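Local coordinates for endo-beta-mannanase (Rhizomucor miehei, PDB 4QP0), which probably catalyses the random hydrolysis of (1->4)-beta-D-mannosidic linkages in mannans, galactomannans and glucomannans, at residues A[221-226]-A[240-245]; A[108-113]-A[175-180]. One frame throughout, in Å; residues are numbered along the deposited sequence.

Both contacts lie in connections that follow strands of the TIM barrel of this family 5 glycoside hydrolase. Interaction 2 ties the loop after strand 102-106 to the loop after strand 167-171, while interaction 1 closes the long loop after strand 214-216 onto the short helix 241-245. Their centres lie about 17 Å apart, and they meet directly: F222 CE2 of interaction 1 packs 3.6 Å from R177 NE of interaction 2. Interaction 2 contains E175, probably the acid/base residue, as in other family 5 enzymes, and interaction 1 meets that part of the fold through the packing of F222 on R177.

Interaction 1: A[221-226]-A[240-245]; sequences GFFNRK and DFDAIL
Loop 221-226 packs on the first turn of helix 241-245 through a polar and aromatic contact, led by N224 with D240 and F223 with F241, within the connection from strand 214-216 to strand 253-257. D240 is the helix N-cap: its OD1 accepts from A243 N at 3.0 Å, and its OD2 accepts from N224 ND2 at 3.1 Å. That second bond is nearly straight at 171° and lies in the N224 amide plane; it meets OD2 from above the carboxylate plane, and the two flat groups stand 87° apart. The backbone adds F241 N to F222 O at 3.0 Å. With CG anti to the backbone N (chi1 -175°), F241 reaches the loop: CD2 lies 3.6 Å from F223 CE1, while CD1 lies 3.7 Å from G221 CA. R225, its chain bent at chi2 and chi3, brings NH1 to D242 OD2 at 3.2 Å in a salt bridge on the syn lone pair; its guanidinium also covers part of one F223 face. H278 of helix 270-284 stacks on F223 and meets F241 edge-to-face, T192 and T196 of helix 192-209 border D240, and F241 and L245 touch V289 of strand 289-294.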
loop_
_atom_site.group_PDB
_atom_site.type_symbol
_atom_site.label_atom_id
_atom_site.label_comp_id
_atom_site.label_asym_id
_atom_site.label_seq_id
_atom_site.Cartn_x
_atom_site.Cartn_y
_atom_site.Cartn_z
ATOM N N GLY A 221 2.996 -8.909 -4.588
ATOM C CA GLY A 221 3.828 -9.073 -5.776
ATOM C C GLY A 221 3.943 -10.503 -6.242
ATOM O O GLY A 221 4.893 -10.862 -6.934
ATOM N N PHE A 222 2.959 -11.316 -5.876
ATOM C CA PHE A 222 2.947 -12.732 -6.236
ATOM C C PHE A 222 2.793 -12.938 -7.739
ATOM O O PHE A 222 1.918 -12.336 -8.361
ATOM C CB PHE A 222 1.875 -13.500 -5.441
ATOM C CG PHE A 222 2.094 -13.486 -3.940
ATOM C CD1 PHE A 222 3.364 -13.242 -3.391
ATOM C CD2 PHE A 222 1.036 -13.726 -3.068
ATOM C CE1 PHE A 222 3.557 -13.224 -2.017
ATOM C CE2 PHE A 222 1.230 -13.724 -1.691
ATOM C CZ PHE A 222 2.492 -13.478 -1.167
ATOM N N PHE A 223 3.671 -13.774 -8.306
ATOM C CA PHE A 223 3.676 -14.092 -9.741
ATOM C C PHE A 223 2.740 -15.231 -10.087
ATOM O O PHE A 223 2.304 -15.977 -9.214
ATOM C CB PHE A 223 5.074 -14.498 -10.197
ATOM C CG PHE A 223 6.071 -13.390 -10.159
ATOM C CD1 PHE A 223 6.055 -12.387 -11.126
ATOM C CD2 PHE A 223 7.044 -13.354 -9.168
ATOM C CE1 PHE A 223 6.988 -11.365 -11.093
ATOM C CE2 PHE A 223 7.975 -12.334 -9.132
ATOM C CZ PHE A 223 7.948 -11.339 -10.096
ATOM N N ASN A 224 2.453 -15.369 -11.375
ATOM C CA ASN A 224 1.725 -16.519 -11.889
ATOM C C ASN A 224 2.524 -17.176 -13.004
ATOM O O ASN A 224 2.067 -17.285 -14.145
ATOM C CB ASN A 224 0.320 -16.115 -12.346
ATOM C CG ASN A 224 -0.435 -17.250 -13.009
ATOM O OD1 ASN A 224 -0.280 -18.413 -12.649
ATOM N ND2 ASN A 224 -1.245 -16.914 -13.998
ATOM N N ARG A 225 3.735 -17.606 -12.663
ATOM C CA ARG A 225 4.611 -18.252 -13.627
ATOM C C ARG A 225 4.505 -19.783 -13.547
ATOM O O ARG A 225 4.887 -20.396 -12.547
ATOM C CB ARG A 225 6.052 -17.759 -13.478
ATOM C CG ARG A 225 6.383 -16.541 -14.340
ATOM C CD ARG A 225 6.475 -15.248 -13.546
ATOM N NE ARG A 225 7.844 -14.954 -13.130
ATOM C CZ ARG A 225 8.533 -13.859 -13.456
ATOM N NH1 ARG A 225 7.995 -12.908 -14.205
ATOM N NH2 ARG A 225 9.775 -13.710 -13.011
ATOM N N LYS A 226 3.970 -20.374 -14.617
ATOM C CA LYS A 226 3.665 -21.805 -14.694
ATOM C C LYS A 226 4.825 -22.683 -14.247
ATOM O O LYS A 226 5.952 -22.524 -14.720
ATOM C CB LYS A 226 3.253 -22.186 -16.121
ATOM N N ASP A 240 -1.388 -12.361 -10.160
ATOM C CA ASP A 240 -0.570 -12.454 -11.357
ATOM C C ASP A 240 0.122 -11.125 -11.560
ATOM O O ASP A 240 -0.356 -10.289 -12.329
ATOM C CB ASP A 240 -1.459 -12.790 -12.561
ATOM C CG ASP A 240 -0.668 -13.159 -13.810
ATOM O OD1 ASP A 240 0.504 -12.739 -13.967
ATOM O OD2 ASP A 240 -1.245 -13.869 -14.663
ATOM N N PHE A 241 1.243 -10.933 -10.870
ATOM C CA PHE A 241 2.011 -9.689 -10.958
ATOM C C PHE A 241 2.237 -9.263 -12.398
ATOM O O PHE A 241 2.066 -8.094 -12.722
ATOM C CB PHE A 241 3.354 -9.827 -10.239
ATOM C CG PHE A 241 4.163 -8.554 -10.186
ATOM C CD1 PHE A 241 3.954 -7.620 -9.177
ATOM C CD2 PHE A 241 5.165 -8.307 -11.122
ATOM C CE1 PHE A 241 4.712 -6.456 -9.113
ATOM C CE2 PHE A 241 5.939 -7.142 -11.058
ATOM C CZ PHE A 241 5.709 -6.214 -10.053
ATOM N N ASP A 242 2.616 -10.207 -13.254
ATOM C CA ASP A 242 2.834 -9.927 -14.679
ATOM C C ASP A 242 1.600 -9.334 -15.366
ATOM O O ASP A 242 1.697 -8.315 -16.062
ATOM C CB ASP A 242 3.305 -11.185 -15.423
ATOM C CG ASP A 242 4.697 -11.641 -14.986
ATOM O OD1 ASP A 242 5.573 -10.779 -14.732
ATOM O OD2 ASP A 242 4.910 -12.872 -14.899
ATOM N N ALA A 243 0.442 -9.960 -15.163
ATOM C CA ALA A 243 -0.779 -9.489 -15.807
ATOM C C ALA A 243 -1.223 -8.135 -15.250
ATOM O O ALA A 243 -1.862 -7.350 -15.960
ATOM C CB ALA A 243 -1.899 -10.524 -15.697
ATOM N N ILE A 244 -0.882 -7.862 -13.990
ATOM C CA ILE A 244 -1.230 -6.589 -13.353
ATOM C C ILE A 244 -0.388 -5.460 -13.937
ATOM O O ILE A 244 -0.926 -4.467 -14.432
ATOM C CB ILE A 244 -1.078 -6.653 -11.815
ATOM C CG1 ILE A 244 -2.193 -7.507 -11.199
ATOM C CG2 ILE A 244 -1.089 -5.259 -11.203
ATOM C CD1 ILE A 244 -1.862 -8.051 -9.822
ATOM N N LEU A 245 0.933 -5.624 -13.896
ATOM C CA LEU A 245 1.856 -4.640 -14.448
ATOM C C LEU A 245 1.656 -4.405 -15.963
ATOM O O LEU A 245 2.053 -3.377 -16.495
ATOM C CB LEU A 245 3.295 -5.066 -14.148
ATOM C CG LEU A 245 4.363 -3.975 -14.141
ATOM C CD1 LEU A 245 4.057 -2.950 -13.062
ATOM C CD2 LEU A 245 5.755 -4.569 -13.945
#

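Interaction 2: A[108-113]-A[175-180]; sequences NNNWED and EPRCVG
The contact belongs to the catalytic end of the TIM barrel, where W111 and N110, in the loop after strand 102-106, meet E175 and the backbone of 177-180, in the loop after strand 167-171. W111 NE1 donates to E175 OE1 at 2.7 Å; the bond is nearly straight (169°), lies in the indole plane and reaches the oxygen almost along its C-O axis. Ring and carboxylate stand at about a right angle, 89° between their planes, so the indole edge fixes one oxygen while H256 ND1 is hydrogen-bonded to OE2. N174, E175 and P176 form the Asn-Glu-Pro sequence that in family 5 enzymes carries the acid/base glutamate, and E175 is probably that residue here. N110 bridges the following turn: its OD1 accepts from R177 N at 3.2 Å, from above the amide plane, and its ND2 donates to V179 O at 3.2 Å. CG lies anti to the backbone N (chi1 -168°), which directs the amide across into that turn, and H129 NE2 is a further partner of OD1. At the far edge of the indole, W111 CZ3 comes 3.1 Å from G180 O, near the ring plane. W111 CH2 rests 3.7 Å from R177 NE, over one face of the guanidinium. R177 NH2 forms a salt bridge with E220, and the C178-C190 disulfide ties the same turn to the residues ahead of helix 192-209.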
loop_
_atom_site.group_PDB
_atom_site.type_symbol
_atom_site.label_atom_id
_atom_site.label_comp_id
_atom_site.label_asym_id
_atom_site.label_seq_id
_atom_site.Cartn_x
_atom_site.Cartn_y
_atom_site.Cartn_z
ATOM N N ASN A 108 -8.535 -0.131 0.473
ATOM C CA ASN A 108 -9.222 -1.315 0.979
ATOM C C ASN A 108 -8.163 -2.287 1.493
ATOM O O ASN A 108 -6.961 -2.028 1.352
ATOM C CB ASN A 108 -10.057 -1.961 -0.132
ATOM C CG ASN A 108 -11.303 -2.657 0.387
ATOM O OD1 ASN A 108 -11.324 -3.186 1.501
ATOM N ND2 ASN A 108 -12.353 -2.669 -0.431
ATOM N N ASN A 109 -8.601 -3.390 2.097
ATOM C CA ASN A 109 -7.692 -4.389 2.661
ATOM C C ASN A 109 -8.208 -5.800 2.392
ATOM O O ASN A 109 -9.417 -6.044 2.475
ATOM C CB ASN A 109 -7.550 -4.166 4.172
ATOM C CG ASN A 109 -6.426 -4.978 4.789
ATOM O OD1 ASN A 109 -5.552 -5.481 4.092
ATOM N ND2 ASN A 109 -6.447 -5.106 6.110
ATOM N N ASN A 110 -7.300 -6.719 2.069
ATOM C CA ASN A 110 -7.655 -8.135 1.906
ATOM C C ASN A 110 -8.082 -8.767 3.242
ATOM O O ASN A 110 -9.105 -9.465 3.315
ATOM C CB ASN A 110 -6.488 -8.919 1.290
ATOM C CG ASN A 110 -6.887 -10.313 0.823
ATOM O OD1 ASN A 110 -7.733 -10.476 -0.062
ATOM N ND2 ASN A 110 -6.260 -11.329 1.406
ATOM N N TRP A 111 -7.302 -8.479 4.288
ATOM C CA TRP A 111 -7.483 -9.032 5.633
ATOM C C TRP A 111 -8.527 -8.305 6.452
ATOM O O TRP A 111 -9.052 -7.267 6.036
ATOM C CB TRP A 111 -6.129 -9.061 6.371
ATOM C CG TRP A 111 -4.994 -9.516 5.486
ATOM C CD1 TRP A 111 -3.901 -8.775 5.065
ATOM C CD2 TRP A 111 -4.833 -10.831 4.831
ATOM N NE1 TRP A 111 -3.094 -9.513 4.241
ATOM C CE2 TRP A 111 -3.592 -10.751 4.055
ATOM C CE3 TRP A 111 -5.568 -12.021 4.811
ATOM C CZ2 TRP A 111 -3.120 -11.823 3.308
ATOM C CZ3 TRP A 111 -5.081 -13.094 4.049
ATOM C CH2 TRP A 111 -3.884 -12.995 3.317
ATOM N N GLU A 112 -8.826 -8.846 7.635
ATOM C CA GLU A 112 -9.888 -8.318 8.503
ATOM C C GLU A 112 -9.463 -7.119 9.387
ATOM O O GLU A 112 -10.257 -6.622 10.181
ATOM C CB GLU A 112 -10.496 -9.444 9.367
ATOM C CG GLU A 112 -9.534 -10.042 10.397
ATOM C CD GLU A 112 -10.177 -11.114 11.256
ATOM N N ASP A 113 -8.225 -6.658 9.254
ATOM C CA ASP A 113 -7.797 -5.470 9.985
ATOM C C ASP A 113 -8.544 -4.257 9.443
ATOM O O ASP A 113 -8.476 -3.944 8.245
ATOM C CB ASP A 113 -6.282 -5.274 9.896
ATOM C CG ASP A 113 -5.511 -6.382 10.579
ATOM O OD1 ASP A 113 -5.594 -7.532 10.098
ATOM N N GLU A 175 -2.757 -6.152 -0.256
ATOM C CA GLU A 175 -2.429 -7.578 -0.388
ATOM C C GLU A 175 -3.554 -8.514 -0.852
ATOM O O GLU A 175 -3.764 -9.555 -0.235
ATOM C CB GLU A 175 -1.819 -8.100 0.926
ATOM C CG GLU A 175 -0.609 -7.310 1.407
ATOM C CD GLU A 175 0.035 -7.902 2.646
ATOM O OE1 GLU A 175 -0.671 -8.561 3.440
ATOM O OE2 GLU A 175 1.253 -7.703 2.829
ATOM N N PRO A 176 -4.254 -8.176 -1.956
ATOM C CA PRO A 176 -5.343 -9.053 -2.410
ATOM C C PRO A 176 -4.876 -10.478 -2.704
ATOM O O PRO A 176 -3.869 -10.663 -3.389
ATOM C CB PRO A 176 -5.815 -8.387 -3.713
ATOM C CG PRO A 176 -5.373 -6.974 -3.601
ATOM C CD PRO A 176 -4.073 -7.026 -2.858
ATOM N N ARG A 177 -5.578 -11.464 -2.146
ATOM C CA ARG A 177 -5.436 -12.871 -2.539
ATOM C C ARG A 177 -6.833 -13.386 -2.875
ATOM O O ARG A 177 -7.802 -12.638 -2.788
ATOM C CB ARG A 177 -4.824 -13.724 -1.420
ATOM C CG ARG A 177 -3.449 -13.291 -0.943
ATOM C CD ARG A 177 -2.836 -14.341 -0.035
ATOM N NE ARG A 177 -1.610 -13.851 0.577
ATOM C CZ ARG A 177 -0.776 -14.587 1.310
ATOM N NH1 ARG A 177 -1.020 -15.872 1.534
ATOM N NH2 ARG A 177 0.313 -14.033 1.821
ATOM N N CYS A 178 -6.945 -14.652 -3.268
ATOM C CA CYS A 178 -8.272 -15.265 -3.381
ATOM C C CYS A 178 -8.819 -15.576 -1.989
ATOM O O CYS A 178 -10.029 -15.511 -1.765
ATOM C CB CYS A 178 -8.247 -16.522 -4.258
ATOM S SG CYS A 178 -8.286 -16.202 -6.042
ATOM N N VAL A 179 -7.913 -15.889 -1.059
ATOM C CA VAL A 179 -8.259 -16.241 0.325
ATOM C C VAL A 179 -7.968 -15.075 1.283
ATOM O O VAL A 179 -6.934 -14.404 1.169
ATOM C CB VAL A 179 -7.485 -17.500 0.792
ATOM C CG1 VAL A 179 -7.983 -17.981 2.148
ATOM C CG2 VAL A 179 -7.596 -18.619 -0.235
ATOM N N GLY A 180 -8.881 -14.854 2.231
ATOM C CA GLY A 180 -8.765 -13.765 3.213
ATOM C C GLY A 180 -8.264 -14.205 4.576
ATOM O O GLY A 180 -7.420 -15.095 4.677
#